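PDB 6Y56: nucleotidyl transferase AbiEii/AbiGii toxin family protein from Mycobacterium tuberculosis, which is a nucleotidyltransferase toxin of a toxin-antitoxin system and probably inhibits growth by inactivating tRNA acceptor stems. Local coordinates for residues R192-P197 with F260-D265; L202-V207 with T264-D269. All coordinates share one frame; numbering follows the deposited sequence.

Interaction 1 (R192-P197 with F260-D265)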
# COMPACT_ATOMS: atom_id res chain seq x y z
N ARG A 192 -1.01 10.96 12.69
CA ARG A 192 -0.29 10.02 13.54
C ARG A 192 1.10 10.55 13.83
O ARG A 192 1.54 11.55 13.25
CB ARG A 192 -0.22 8.64 12.86
CG ARG A 192 -1.61 8.01 12.66
CD ARG A 192 -1.60 6.84 11.68
NE ARG A 192 -0.77 5.74 12.15
CZ ARG A 192 -1.19 4.77 12.95
NH1 ARG A 192 -2.45 4.76 13.38
NH2 ARG A 192 -0.36 3.82 13.33
N THR A 193 1.78 9.90 14.77
CA THR A 193 3.17 10.26 15.04
C THR A 193 4.01 9.99 13.81
O THR A 193 3.87 8.95 13.17
CB THR A 193 3.69 9.44 16.22
OG1 THR A 193 3.05 9.87 17.42
CG2 THR A 193 5.19 9.62 16.37
N ILE A 194 4.86 10.95 13.46
CA ILE A 194 5.75 10.85 12.30
C ILE A 194 7.17 11.03 12.79
O ILE A 194 7.47 12.02 13.47
CB ILE A 194 5.42 11.91 11.23
CG1 ILE A 194 4.01 11.70 10.67
CG2 ILE A 194 6.45 11.86 10.08
CD1 ILE A 194 3.64 12.69 9.57
N ASP A 195 8.04 10.09 12.45
CA ASP A 195 9.47 10.20 12.72
C ASP A 195 10.05 11.02 11.57
O ASP A 195 10.47 10.48 10.55
CB ASP A 195 10.10 8.82 12.78
CG ASP A 195 11.56 8.84 13.18
OD1 ASP A 195 12.18 9.93 13.22
OD2 ASP A 195 12.09 7.74 13.45
N GLU A 196 10.04 12.34 11.74
CA GLU A 196 10.26 13.25 10.61
C GLU A 196 11.61 13.08 9.93
O GLU A 196 11.64 12.97 8.69
CB GLU A 196 10.05 14.70 11.05
CG GLU A 196 8.60 15.06 11.33
CD GLU A 196 8.42 16.49 11.78
OE1 GLU A 196 9.41 17.24 11.86
OE2 GLU A 196 7.26 16.85 12.06
N PRO A 197 12.75 13.07 10.64
CA PRO A 197 14.02 12.92 9.92
C PRO A 197 14.12 11.60 9.18
O PRO A 197 14.71 11.53 8.10
CB PRO A 197 15.07 13.03 11.04
CG PRO A 197 14.37 13.72 12.17
CD PRO A 197 12.96 13.24 12.09
N PHE A 260 3.47 18.07 6.10
CA PHE A 260 4.70 17.59 5.51
C PHE A 260 5.67 18.71 5.16
O PHE A 260 6.64 18.48 4.42
CB PHE A 260 4.41 16.64 4.35
CG PHE A 260 3.90 15.30 4.81
CD1 PHE A 260 4.78 14.33 5.25
CD2 PHE A 260 2.54 15.04 4.89
CE1 PHE A 260 4.32 13.11 5.73
CE2 PHE A 260 2.07 13.82 5.35
CZ PHE A 260 2.97 12.86 5.77
N ALA A 261 5.45 19.90 5.71
CA ALA A 261 6.40 21.00 5.54
C ALA A 261 7.82 20.61 5.93
O ALA A 261 8.78 21.13 5.35
CB ALA A 261 5.93 22.20 6.37
N PHE A 262 7.98 19.69 6.89
CA PHE A 262 9.31 19.27 7.33
C PHE A 262 10.15 18.68 6.21
O PHE A 262 11.38 18.62 6.34
CB PHE A 262 9.23 18.28 8.52
CG PHE A 262 8.67 16.93 8.15
CD1 PHE A 262 9.50 15.90 7.69
CD2 PHE A 262 7.32 16.68 8.25
CE1 PHE A 262 8.98 14.67 7.35
CE2 PHE A 262 6.79 15.45 7.92
CZ PHE A 262 7.62 14.43 7.46
N LEU A 263 9.53 18.24 5.12
CA LEU A 263 10.31 17.71 4.00
C LEU A 263 11.20 18.77 3.39
O LEU A 263 12.16 18.42 2.69
CB LEU A 263 9.39 17.13 2.93
CG LEU A 263 8.57 15.92 3.36
CD1 LEU A 263 7.59 15.59 2.25
CD2 LEU A 263 9.46 14.71 3.67
N THR A 264 10.91 20.05 3.62
CA THR A 264 11.75 21.11 3.09
C THR A 264 13.12 21.15 3.75
O THR A 264 14.07 21.66 3.15
CB THR A 264 11.04 22.46 3.23
OG1 THR A 264 11.58 23.38 2.28
CG2 THR A 264 11.19 23.02 4.63
N ASP A 265 13.24 20.63 4.97
CA ASP A 265 14.48 20.72 5.73
C ASP A 265 15.47 19.63 5.35
O ASP A 265 16.06 18.97 6.22
CB ASP A 265 14.19 20.74 7.23
CG ASP A 265 13.31 21.91 7.63
OD1 ASP A 265 13.43 22.99 7.02
OD2 ASP A 265 12.49 21.75 8.56

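Interaction 2 (L202-V207 with T264-D269)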
# COMPACT_ATOMS: atom_id res chain seq x y z
N LEU A 202 14.25 8.59 4.17
CA LEU A 202 13.77 7.47 3.37
C LEU A 202 13.10 7.95 2.09
O LEU A 202 13.25 7.32 1.04
CB LEU A 202 12.80 6.62 4.19
CG LEU A 202 13.43 5.71 5.23
CD1 LEU A 202 12.34 5.10 6.08
CD2 LEU A 202 14.23 4.63 4.53
N TRP A 203 12.35 9.06 2.16
CA TRP A 203 11.71 9.61 0.97
C TRP A 203 12.74 9.92 -0.11
O TRP A 203 12.59 9.51 -1.27
CB TRP A 203 10.93 10.87 1.35
CG TRP A 203 10.33 11.63 0.20
CD1 TRP A 203 9.46 11.16 -0.74
CD2 TRP A 203 10.54 13.01 -0.10
NE1 TRP A 203 9.11 12.17 -1.60
CE2 TRP A 203 9.77 13.31 -1.24
CE3 TRP A 203 11.32 14.01 0.48
CZ2 TRP A 203 9.74 14.59 -1.81
CZ3 TRP A 203 11.29 15.27 -0.09
CH2 TRP A 203 10.51 15.55 -1.22
N VAL A 204 13.81 10.62 0.26
CA VAL A 204 14.84 10.96 -0.72
C VAL A 204 15.46 9.70 -1.30
O VAL A 204 15.69 9.61 -2.52
CB VAL A 204 15.90 11.88 -0.09
CG1 VAL A 204 17.06 12.11 -1.06
CG2 VAL A 204 15.26 13.19 0.31
N LEU A 205 15.76 8.71 -0.45
CA LEU A 205 16.39 7.48 -0.93
C LEU A 205 15.45 6.68 -1.82
O LEU A 205 15.89 6.06 -2.80
CB LEU A 205 16.88 6.64 0.25
CG LEU A 205 17.92 7.31 1.14
CD1 LEU A 205 18.23 6.48 2.37
CD2 LEU A 205 19.21 7.62 0.39
N LYS A 206 14.15 6.68 -1.51
CA LYS A 206 13.19 5.97 -2.35
C LYS A 206 13.07 6.63 -3.71
O LYS A 206 13.07 5.94 -4.74
CB LYS A 206 11.82 5.93 -1.69
CG LYS A 206 11.73 5.06 -0.44
CD LYS A 206 11.58 3.58 -0.74
CE LYS A 206 11.48 2.79 0.56
NZ LYS A 206 11.19 1.36 0.29
N VAL A 207 12.98 7.96 -3.74
CA VAL A 207 12.88 8.66 -5.01
C VAL A 207 14.14 8.45 -5.84
O VAL A 207 14.08 8.26 -7.06
CB VAL A 207 12.59 10.16 -4.80
CG1 VAL A 207 12.67 10.89 -6.14
CG2 VAL A 207 11.21 10.35 -4.17
N THR A 264 10.91 20.05 3.62
CA THR A 264 11.75 21.11 3.09
C THR A 264 13.12 21.15 3.75
O THR A 264 14.07 21.66 3.15
CB THR A 264 11.04 22.46 3.23
OG1 THR A 264 11.58 23.38 2.28
CG2 THR A 264 11.19 23.02 4.63
N ASP A 265 13.24 20.63 4.97
CA ASP A 265 14.48 20.72 5.73
C ASP A 265 15.47 19.63 5.35
O ASP A 265 16.06 18.97 6.22
CB ASP A 265 14.19 20.74 7.23
CG ASP A 265 13.31 21.91 7.63
OD1 ASP A 265 13.43 22.99 7.02
OD2 ASP A 265 12.49 21.75 8.56
N LEU A 266 15.68 19.44 4.05
CA LEU A 266 16.68 18.50 3.56
C LEU A 266 18.06 18.91 4.05
O LEU A 266 18.42 20.09 3.99
CB LEU A 266 16.67 18.50 2.03
CG LEU A 266 15.37 18.11 1.34
CD1 LEU A 266 15.52 18.28 -0.15
CD2 LEU A 266 14.99 16.68 1.66
N ASP A 267 18.83 17.93 4.52
CA ASP A 267 20.20 18.21 4.92
C ASP A 267 21.12 18.22 3.70
O ASP A 267 20.68 18.02 2.56
CB ASP A 267 20.64 17.29 6.06
CG ASP A 267 20.76 15.83 5.66
OD1 ASP A 267 20.95 15.53 4.47
OD2 ASP A 267 20.67 14.97 6.57
N ALA A 268 22.41 18.47 3.94
CA ALA A 268 23.33 18.62 2.81
C ALA A 268 23.40 17.35 1.97
O ALA A 268 23.42 17.41 0.73
CB ALA A 268 24.72 19.03 3.31
N ASP A 269 23.43 16.18 2.63
CA ASP A 269 23.49 14.92 1.89
C ASP A 269 22.22 14.70 1.07
O ASP A 269 22.29 14.37 -0.12
CB ASP A 269 23.70 13.76 2.86
CG ASP A 269 25.12 13.69 3.42
OD1 ASP A 269 26.05 14.27 2.81
OD2 ASP A 269 25.29 13.05 4.48

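Interaction 1 (R192-P197 with F260-D265)
At the N-terminal end of helix 196-212, Glu196 lies over the ring of Phe262, joining this helix start to the short 3-10 turn that carries Phe262. The contact belongs to the helical part of this AbiEii-type nucleotidyltransferase, with Asp195 in the N-cap position of the helix. The main interaction is a CH-pi contact: Glu196 CG stands 3.6 Å from the centroid of the Phe262 ring and 8° off the ring normal. The carboxylate continues over the same ring with its plane only 2° from parallel, so the glutamate is stacked flat rather than standing on end. Its OE2 forms a salt bridge with Arg259, the last residue of helix 249-259, which leads into 260-265; this would help keep the group in this orientation. Phe262 reaches the glutamate with CG lodged between its own backbone N and carbonyl carbon (chi1 69°). On the opposite face of the ring sits Leu263 CG, offset toward the rim. Backbone O of Glu196 also comes close, 3.4 Å from Phe262 CE1. Ile194 extends the apolar surface through two branches: CG2 lies 3.9 Å from Phe262 CZ, and CD1 meets Phe260 CZ at 3.9 Å, the isoleucine chain crossing the Phe260 side chain at about a right angle.

Interaction 2 (L202-V207 with T264-D269)
Lys206 NZ is gripped by two carboxylates of helix 163-174, those of Glu165 and Glu169, and so ties that helix to the turn of helix 196-212 on which Trp203 and Val204 receive Leu266. Within this turn the helical bonds are regular, with Lys206 N donating to Leu202 O at 2.8 Å and Val207 N to Trp203 O at 2.9 Å. Toward the segment 264-269 the contact is purely apolar and small, burying 90 Å². A single methyl of Leu266 does the touching: CD2 reaches Val204 CG2 at 3.8 Å and lies farther, at 4.3 Å, from Trp203 CZ3, approaching the indole obliquely. On the valine, with CG1 anti to the backbone N (chi1 174°), CG2 is the branch turned to the leucine. The leucine arm has its CG anti to the carbonyl carbon (chi1 -60°), which directs CG toward helix 196-212, and CD2 is the branch that meets it. What precedes it is an inverse gamma turn centred on Asp265, with a weak bond of 2.9 Å from Leu266 N to Thr264 O, and what follows is the N-cap of helix 268-273. There Asp267 OD1 accepts a bond from Glu270 N, while OD2 forms a salt bridge with Arg201, so the capping residue also anchors the new helix to helix 196-212. At the pyrrole side of the Trp203 indole, NE1 makes a weak hydrogen bond to Leu171 O.

In the fold
Following the chain from the N terminus, residues 192-197 lead from helix 180-189 into helix 196-212, and 202-207 forms a later turn of that same helix. The chain then passes through helices 224-227, 240-243 and 249-259 before returning. Interaction 1 closes its loop at 260-265, just after helix 249-259, and interaction 2 closes at 264-269, where helix 268-273 begins. The two loops cross: the second starts inside the first and ends beyond it, and the returning segments share Thr264 and Asp265. This returning connection therefore runs along helix 196-212 from its start onward. Between the two contacts, Leu263 CD2 packs on Trp203 CE3 at 3.8 Å.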